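Local coordinates for putative prephenate dehydratase (PDB 4LUB), which probably catalyses the dehydration and decarboxylation of prephenate to 3-phenylpyruvate, a step of L-phenylalanine biosynthesis, at residues 66-71 against 176-181; 194-199 against 253-258; 238-243 against 266-271. All blocks are in the same frame, centred on the assembly; numbering follows the deposited sequence.

Interaction 1: 66-71 against 176-181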
# COMPACT_ATOMS: atom_id res chain seq x y z
N ASP B 66 2.26 9.96 4.50
CA ASP B 66 2.07 11.14 3.65
C ASP B 66 2.73 12.39 4.25
O ASP B 66 3.41 13.13 3.56
CB ASP B 66 0.58 11.41 3.37
CG ASP B 66 -0.11 10.24 2.68
OD1 ASP B 66 0.58 9.47 1.99
OD2 ASP B 66 -1.35 10.12 2.81
N TYR B 67 2.48 12.64 5.53
CA TYR B 67 3.12 13.78 6.19
C TYR B 67 4.65 13.68 6.22
O TYR B 67 5.34 14.65 5.90
CB TYR B 67 2.59 13.97 7.61
CG TYR B 67 2.89 15.36 8.10
CD1 TYR B 67 2.05 16.42 7.78
CD2 TYR B 67 4.04 15.63 8.83
CE1 TYR B 67 2.33 17.71 8.20
CE2 TYR B 67 4.33 16.92 9.25
CZ TYR B 67 3.48 17.95 8.93
OH TYR B 67 3.77 19.22 9.35
N LEU B 68 5.17 12.54 6.67
CA LEU B 68 6.61 12.31 6.69
C LEU B 68 7.31 12.44 5.34
O LEU B 68 8.43 12.95 5.27
CB LEU B 68 6.92 10.93 7.28
CG LEU B 68 7.44 10.87 8.73
CD1 LEU B 68 6.93 11.97 9.64
CD2 LEU B 68 7.26 9.47 9.33
N PHE B 69 6.68 11.99 4.26
CA PHE B 69 7.27 12.17 2.94
C PHE B 69 7.17 13.59 2.42
O PHE B 69 8.19 14.20 2.10
CB PHE B 69 6.65 11.22 1.92
CG PHE B 69 7.18 11.41 0.52
CD1 PHE B 69 8.42 10.92 0.16
CD2 PHE B 69 6.42 12.06 -0.44
CE1 PHE B 69 8.91 11.09 -1.12
CE2 PHE B 69 6.90 12.23 -1.73
CZ PHE B 69 8.14 11.75 -2.07
N HIS B 70 5.95 14.12 2.33
CA HIS B 70 5.70 15.41 1.68
C HIS B 70 6.22 16.62 2.45
O HIS B 70 6.74 17.56 1.85
CB HIS B 70 4.19 15.61 1.46
CG HIS B 70 3.59 14.65 0.48
ND1 HIS B 70 3.93 14.64 -0.86
CD2 HIS B 70 2.68 13.66 0.64
CE1 HIS B 70 3.25 13.70 -1.48
NE2 HIS B 70 2.48 13.08 -0.59
N GLN B 71 6.09 16.60 3.76
CA GLN B 71 6.22 17.82 4.54
C GLN B 71 7.35 17.81 5.55
O GLN B 71 8.06 18.80 5.69
CB GLN B 71 4.90 18.15 5.23
CG GLN B 71 3.94 18.87 4.33
CD GLN B 71 4.49 20.21 3.87
OE1 GLN B 71 5.16 20.91 4.63
NE2 GLN B 71 4.25 20.55 2.61
N TRP B 176 6.63 4.49 15.58
CA TRP B 176 7.92 5.14 15.43
C TRP B 176 8.15 6.27 16.41
O TRP B 176 7.26 7.07 16.69
CB TRP B 176 8.07 5.65 14.00
CG TRP B 176 8.46 4.59 13.03
CD1 TRP B 176 8.77 3.29 13.33
CD2 TRP B 176 8.55 4.72 11.62
NE1 TRP B 176 9.07 2.60 12.17
CE2 TRP B 176 8.95 3.47 11.11
CE3 TRP B 176 8.35 5.78 10.73
CZ2 TRP B 176 9.14 3.24 9.75
CZ3 TRP B 176 8.55 5.56 9.38
CH2 TRP B 176 8.94 4.30 8.90
N VAL B 177 9.38 6.33 16.92
CA VAL B 177 9.86 7.50 17.61
C VAL B 177 10.54 8.38 16.58
O VAL B 177 11.51 7.96 15.94
CB VAL B 177 10.83 7.15 18.76
CG1 VAL B 177 11.30 8.41 19.46
CG2 VAL B 177 10.18 6.19 19.74
N LEU B 178 9.98 9.56 16.37
CA LEU B 178 10.54 10.52 15.43
C LEU B 178 11.37 11.57 16.14
O LEU B 178 10.97 12.10 17.17
CB LEU B 178 9.42 11.21 14.63
CG LEU B 178 8.53 10.51 13.59
CD1 LEU B 178 8.79 9.02 13.47
CD2 LEU B 178 7.05 10.85 13.74
N GLY B 179 12.52 11.88 15.56
CA GLY B 179 13.37 12.93 16.08
C GLY B 179 14.65 13.07 15.31
O GLY B 179 14.72 12.73 14.12
N ASP B 180 15.67 13.57 15.98
CA ASP B 180 16.91 13.96 15.32
C ASP B 180 18.06 13.09 15.83
O ASP B 180 19.07 12.92 15.16
CB ASP B 180 17.19 15.45 15.56
CG ASP B 180 18.52 15.91 14.98
OD1 ASP B 180 19.00 15.28 14.01
OD2 ASP B 180 19.08 16.90 15.49
N GLU B 181 17.89 12.49 17.01
CA GLU B 181 18.92 11.59 17.52
C GLU B 181 18.38 10.24 17.98
O GLU B 181 17.22 10.11 18.33
CB GLU B 181 19.63 12.26 18.70
CG GLU B 181 19.83 13.77 18.57
CD GLU B 181 20.52 14.39 19.77
OE1 GLU B 181 21.17 13.66 20.54
OE2 GLU B 181 20.36 15.61 19.97

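Interaction 2: 194-199 against 253-258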
# COMPACT_ATOMS: atom_id res chain seq x y z
N ILE B 194 15.90 0.06 7.84
CA ILE B 194 15.96 1.38 7.24
C ILE B 194 14.70 1.50 6.39
O ILE B 194 14.33 0.56 5.69
CB ILE B 194 17.24 1.61 6.39
CG1 ILE B 194 17.17 2.94 5.64
CG2 ILE B 194 17.47 0.47 5.38
CD1 ILE B 194 18.51 3.41 5.09
N SER B 195 14.03 2.64 6.48
CA SER B 195 12.84 2.88 5.67
C SER B 195 13.10 4.00 4.68
O SER B 195 13.66 5.05 5.04
CB SER B 195 11.64 3.23 6.55
OG SER B 195 11.29 2.14 7.38
N LEU B 196 12.70 3.78 3.44
CA LEU B 196 12.95 4.73 2.38
C LEU B 196 11.65 5.11 1.71
O LEU B 196 10.72 4.30 1.62
CB LEU B 196 13.91 4.14 1.34
CG LEU B 196 15.35 3.81 1.74
CD1 LEU B 196 16.01 2.96 0.65
CD2 LEU B 196 16.19 5.02 2.09
N ALA B 197 11.56 6.36 1.26
CA ALA B 197 10.52 6.71 0.31
C ALA B 197 11.17 6.95 -1.05
O ALA B 197 11.99 7.85 -1.20
CB ALA B 197 9.76 7.95 0.79
N LEU B 198 10.82 6.13 -2.04
CA LEU B 198 11.40 6.24 -3.38
C LEU B 198 10.42 6.83 -4.37
O LEU B 198 9.23 6.52 -4.34
CB LEU B 198 11.87 4.89 -3.93
CG LEU B 198 12.74 3.89 -3.18
CD1 LEU B 198 12.69 2.57 -3.93
CD2 LEU B 198 14.16 4.38 -3.12
N THR B 199 10.94 7.68 -5.25
CA THR B 199 10.22 8.08 -6.45
C THR B 199 11.05 7.63 -7.66
O THR B 199 12.28 7.61 -7.61
CB THR B 199 9.97 9.58 -6.52
OG1 THR B 199 11.18 10.29 -6.26
CG2 THR B 199 8.93 9.97 -5.47
N PHE B 253 26.20 1.60 -0.07
CA PHE B 253 26.48 1.37 -1.49
C PHE B 253 25.20 1.16 -2.30
O PHE B 253 25.09 1.66 -3.41
CB PHE B 253 27.44 0.19 -1.69
CG PHE B 253 28.82 0.42 -1.10
CD1 PHE B 253 29.61 1.46 -1.56
CD2 PHE B 253 29.32 -0.41 -0.12
CE1 PHE B 253 30.86 1.69 -1.03
CE2 PHE B 253 30.59 -0.20 0.40
CZ PHE B 253 31.35 0.85 -0.05
N ALA B 254 24.26 0.39 -1.75
CA ALA B 254 22.94 0.24 -2.37
C ALA B 254 22.32 1.60 -2.70
O ALA B 254 21.87 1.83 -3.83
CB ALA B 254 22.01 -0.56 -1.48
N LEU B 255 22.29 2.50 -1.72
CA LEU B 255 21.78 3.86 -1.93
C LEU B 255 22.54 4.65 -2.98
O LEU B 255 21.94 5.37 -3.77
CB LEU B 255 21.79 4.66 -0.62
CG LEU B 255 20.97 4.07 0.53
CD1 LEU B 255 21.19 4.84 1.81
CD2 LEU B 255 19.49 4.04 0.15
N GLU B 256 23.87 4.54 -2.97
CA GLU B 256 24.70 5.12 -4.02
C GLU B 256 24.31 4.61 -5.41
O GLU B 256 24.20 5.39 -6.36
CB GLU B 256 26.19 4.86 -3.76
CG GLU B 256 26.75 5.58 -2.54
CD GLU B 256 28.26 5.42 -2.40
OE1 GLU B 256 28.92 4.95 -3.36
OE2 GLU B 256 28.79 5.73 -1.32
N GLU B 257 24.11 3.30 -5.55
CA GLU B 257 23.65 2.76 -6.83
C GLU B 257 22.28 3.31 -7.27
O GLU B 257 22.08 3.59 -8.45
CB GLU B 257 23.61 1.22 -6.80
CG GLU B 257 23.44 0.64 -8.20
CD GLU B 257 23.53 -0.88 -8.29
OE1 GLU B 257 23.81 -1.56 -7.27
OE2 GLU B 257 23.30 -1.39 -9.40
N LEU B 258 21.33 3.41 -6.35
CA LEU B 258 20.06 4.08 -6.66
C LEU B 258 20.28 5.44 -7.31
O LEU B 258 19.74 5.72 -8.39
CB LEU B 258 19.20 4.23 -5.40
CG LEU B 258 18.63 2.96 -4.79
CD1 LEU B 258 17.62 3.30 -3.70
CD2 LEU B 258 17.96 2.11 -5.85

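Interaction 3: 238-243 against 266-271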
# COMPACT_ATOMS: atom_id res chain seq x y z
N PHE B 238 4.72 7.38 -4.75
CA PHE B 238 5.98 7.18 -4.09
C PHE B 238 5.86 5.88 -3.31
O PHE B 238 4.77 5.47 -2.92
CB PHE B 238 6.40 8.37 -3.22
CG PHE B 238 5.64 8.51 -1.94
CD1 PHE B 238 6.09 7.92 -0.78
CD2 PHE B 238 4.50 9.29 -1.88
CE1 PHE B 238 5.41 8.07 0.41
CE2 PHE B 238 3.80 9.44 -0.70
CZ PHE B 238 4.26 8.83 0.45
N PHE B 239 6.98 5.21 -3.11
CA PHE B 239 6.98 3.90 -2.48
C PHE B 239 7.67 3.90 -1.13
O PHE B 239 8.81 4.35 -1.00
CB PHE B 239 7.62 2.88 -3.42
CG PHE B 239 6.93 2.78 -4.75
CD1 PHE B 239 5.85 1.95 -4.91
CD2 PHE B 239 7.33 3.57 -5.82
CE1 PHE B 239 5.19 1.87 -6.13
CE2 PHE B 239 6.68 3.50 -7.03
CZ PHE B 239 5.61 2.65 -7.19
N ILE B 240 6.98 3.37 -0.13
CA ILE B 240 7.58 3.12 1.18
C ILE B 240 8.18 1.73 1.19
O ILE B 240 7.47 0.74 1.05
CB ILE B 240 6.57 3.22 2.32
CG1 ILE B 240 5.78 4.51 2.20
CG2 ILE B 240 7.28 3.13 3.66
CD1 ILE B 240 6.69 5.72 2.23
N ILE B 241 9.49 1.68 1.34
CA ILE B 241 10.21 0.43 1.43
C ILE B 241 11.04 0.30 2.71
O ILE B 241 11.77 1.22 3.09
CB ILE B 241 11.09 0.26 0.16
CG1 ILE B 241 10.20 0.09 -1.05
CG2 ILE B 241 11.88 -1.03 0.24
CD1 ILE B 241 10.91 0.17 -2.36
N ASP B 242 10.91 -0.85 3.38
CA ASP B 242 11.78 -1.18 4.51
C ASP B 242 12.79 -2.25 4.08
O ASP B 242 12.45 -3.18 3.35
CB ASP B 242 10.99 -1.71 5.72
CG ASP B 242 9.91 -0.75 6.21
OD1 ASP B 242 9.85 0.43 5.79
OD2 ASP B 242 9.13 -1.20 7.07
N PHE B 243 14.01 -2.11 4.57
CA PHE B 243 15.05 -3.11 4.37
C PHE B 243 15.73 -3.38 5.69
O PHE B 243 15.82 -2.49 6.54
CB PHE B 243 16.10 -2.64 3.36
CG PHE B 243 15.64 -2.64 1.93
CD1 PHE B 243 15.51 -3.82 1.24
CD2 PHE B 243 15.37 -1.45 1.28
CE1 PHE B 243 15.09 -3.83 -0.07
CE2 PHE B 243 14.96 -1.47 -0.04
CZ PHE B 243 14.82 -2.66 -0.72
N LYS B 266 14.09 9.37 -0.26
CA LYS B 266 14.15 10.05 1.03
C LYS B 266 14.31 9.01 2.13
O LYS B 266 13.51 8.07 2.20
CB LYS B 266 12.89 10.89 1.25
CG LYS B 266 12.89 11.72 2.51
CD LYS B 266 11.62 12.54 2.55
CE LYS B 266 11.53 13.36 3.82
NZ LYS B 266 10.40 14.32 3.73
N ILE B 267 15.34 9.15 2.95
CA ILE B 267 15.48 8.30 4.13
C ILE B 267 14.49 8.70 5.22
O ILE B 267 14.60 9.78 5.80
CB ILE B 267 16.90 8.34 4.72
CG1 ILE B 267 17.92 7.92 3.66
CG2 ILE B 267 17.00 7.44 5.96
CD1 ILE B 267 19.35 7.88 4.16
N LEU B 268 13.51 7.83 5.47
CA LEU B 268 12.51 8.12 6.49
C LEU B 268 13.04 7.78 7.88
O LEU B 268 12.59 8.34 8.87
CB LEU B 268 11.22 7.33 6.22
CG LEU B 268 10.50 7.60 4.90
CD1 LEU B 268 9.23 6.77 4.84
CD2 LEU B 268 10.16 9.08 4.77
N GLY B 269 14.02 6.87 7.94
CA GLY B 269 14.58 6.47 9.21
C GLY B 269 15.57 5.32 9.17
O GLY B 269 15.45 4.42 8.34
N LYS B 270 16.58 5.39 10.04
CA LYS B 270 17.41 4.24 10.42
C LYS B 270 17.22 3.96 11.90
O LYS B 270 17.49 4.82 12.73
CB LYS B 270 18.90 4.47 10.12
CG LYS B 270 19.25 4.84 8.70
CD LYS B 270 20.76 4.96 8.57
CE LYS B 270 21.20 5.57 7.26
NZ LYS B 270 22.69 5.64 7.19
N TYR B 271 16.75 2.77 12.25
CA TYR B 271 16.30 2.57 13.62
C TYR B 271 16.42 1.13 14.08
O TYR B 271 16.42 0.20 13.26
CB TYR B 271 14.84 3.03 13.76
CG TYR B 271 13.95 2.47 12.68
CD1 TYR B 271 13.38 1.20 12.81
CD2 TYR B 271 13.69 3.19 11.51
CE1 TYR B 271 12.57 0.67 11.81
CE2 TYR B 271 12.88 2.66 10.51
CZ TYR B 271 12.32 1.40 10.67
OH TYR B 271 11.52 0.86 9.69

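Interaction 1: 66-71 against 176-181
L68 reaches from the last full turn of helix 62-70 into the angle between W176 and L178 on strand 172-179, a worked case of one helix residue tying its helix to a sheet. Its two methyls divide the work. CD2 meets the six-membered part of the indole at its edge, close to the ring plane, standing 4.1 Å from CE3 of W176 and equally near the adjoining CZ3. CD1 turns instead to the other leucine, where it lies 4.3 Å from CD2 of L178. W176 and L178 are two apart on the strand, so both point their side chains at the helix while V177 between them faces elsewhere. The indole is swung beside its backbone N (chi1 -80°), which brings the benzene edge within range of the leucine. At the polar edge of the same ring, NE1 is hydrogen-bonded to E79.

All three side chains are buried and apolar, yet their mutual contact is small, 105 Å² in all, and the backbones stay well apart: the CA atoms of L68 and L178 are 9.7 Å from each other. Away from these three side chains the two segments have no contact. Q71 is exposed, and D180 and E181, past the strand, are exposed and poorly ordered.

Neighbouring elements complete the packing. L68 also rests on I38 of helix 34-42, and I74 touches both leucines, while strand 172-179 is held between strands 48-55 and 75-83, whose V51 and A76 flank L178.

Interaction 2: 194-199 against 253-258
The ACT domain is a ferredoxin-like βαββαβ fold in which two helices cover one side of a four-stranded antiparallel sheet, and the packing of L196 and L198 against L255 and L258 is its helix-to-sheet interface in miniature. Strand 189-199 is the first of the fold and an inner one; helix 248-261 is the second helix. The two short segments run side by side and nearly parallel, their N-to-C directions 15° apart and their axes 12.4 Å from each other at closest approach, a separation that the side chains bridge.

On the strand, the alternate residues I194, L196 and L198 present one row of apolar groups. On the helix, L255 and L258, three positions apart, answer from neighbouring turns. In the middle of the interface one methyl meets two: CD2 of L255 comes obliquely to the branched end of L196, 3.7 Å from its CD1 and 4.0 Å from its CD2. L255 leaves the helix obliquely to the sheet; with CG placed opposite its own carbonyl carbon (chi1 -59°), the branch is brought over the strand. Its other methyl, CD1, makes a looser contact of 4.5 Å with CD1 of I194.

All five side chains are buried, and the segments cover 156 Å² between them without any polar link. F215 of helix 208-216 adds to the layer beside L196, and Y265 of strand 264-274 touches both L198 and L255. At the C-terminal end of the pairing, the side chains of L198 and L258 meet at about a right angle. There the extended chain of L258 (chi2 -171°) carries its far methyl, CD1, to within 3.7 Å of CD2 of L198.

Interaction 3: 238-243 against 266-271
I240 and L268 touch across the ACT-domain sheet, over a strand that belongs to neither of them: strands 237-244 and 264-274 are both antiparallel partners of strand 189-199, which runs between them. Their nearest CA atoms, those of I240 and L268, are accordingly 8.8 Å apart, and side chains must bridge the gap. The two chains meet at about a right angle through their end methyls, CD1 of I240 lying 3.8 Å from CD1 of L268. L268 holds CD1 opposite its CA (chi2 -179°), which sends that methyl out toward the isoleucine, and CD1 of I240 comes to meet it. F65 of helix 62-70 packs on both residues.

Further along, D242 and Y271 approach in a different way. Carboxylate and phenol ring stand nearly perpendicular, 87° between planes, and OD2 of D242 is 4.1 Å from OH of Y271, too far for a direct bond. S195 on the intervening strand joins them: its OG is hydrogen-bonded to OD1 of D242 and to OH of Y271.

The next shell fixes these groups. L268 and G269 both face S195 in a classic beta bulge, which locally shifts strand 264-274 against its partner. The acid itself has a second hold, likely to favour its charged form: OD2 of D242, the oxygen nearer the tyrosine hydroxyl, forms a salt bridge with NH1 of R174.

Overall arrangement
Interactions 2 and 3, their centres about 8 Å apart, share the ACT sheet: helix 248-261 packs on strand 189-199, and the strands of interaction 3 flank that same strand. Interaction 1, about 10 Å from interaction 3 and 17 Å from interaction 2 between centres, belongs to the prephenate dehydratase part of the chain, which here touches the ACT part directly. K266 NZ lies 2.9 Å from O of L68 and 2.8 Å from O of F69, probable hydrogen bonds that seize the end of helix 62-70, while F69 stacks on F238. Residues 86-169, much of the prephenate dehydratase part, are not modelled, and nothing here assigns a catalytic role to any of the three contacts.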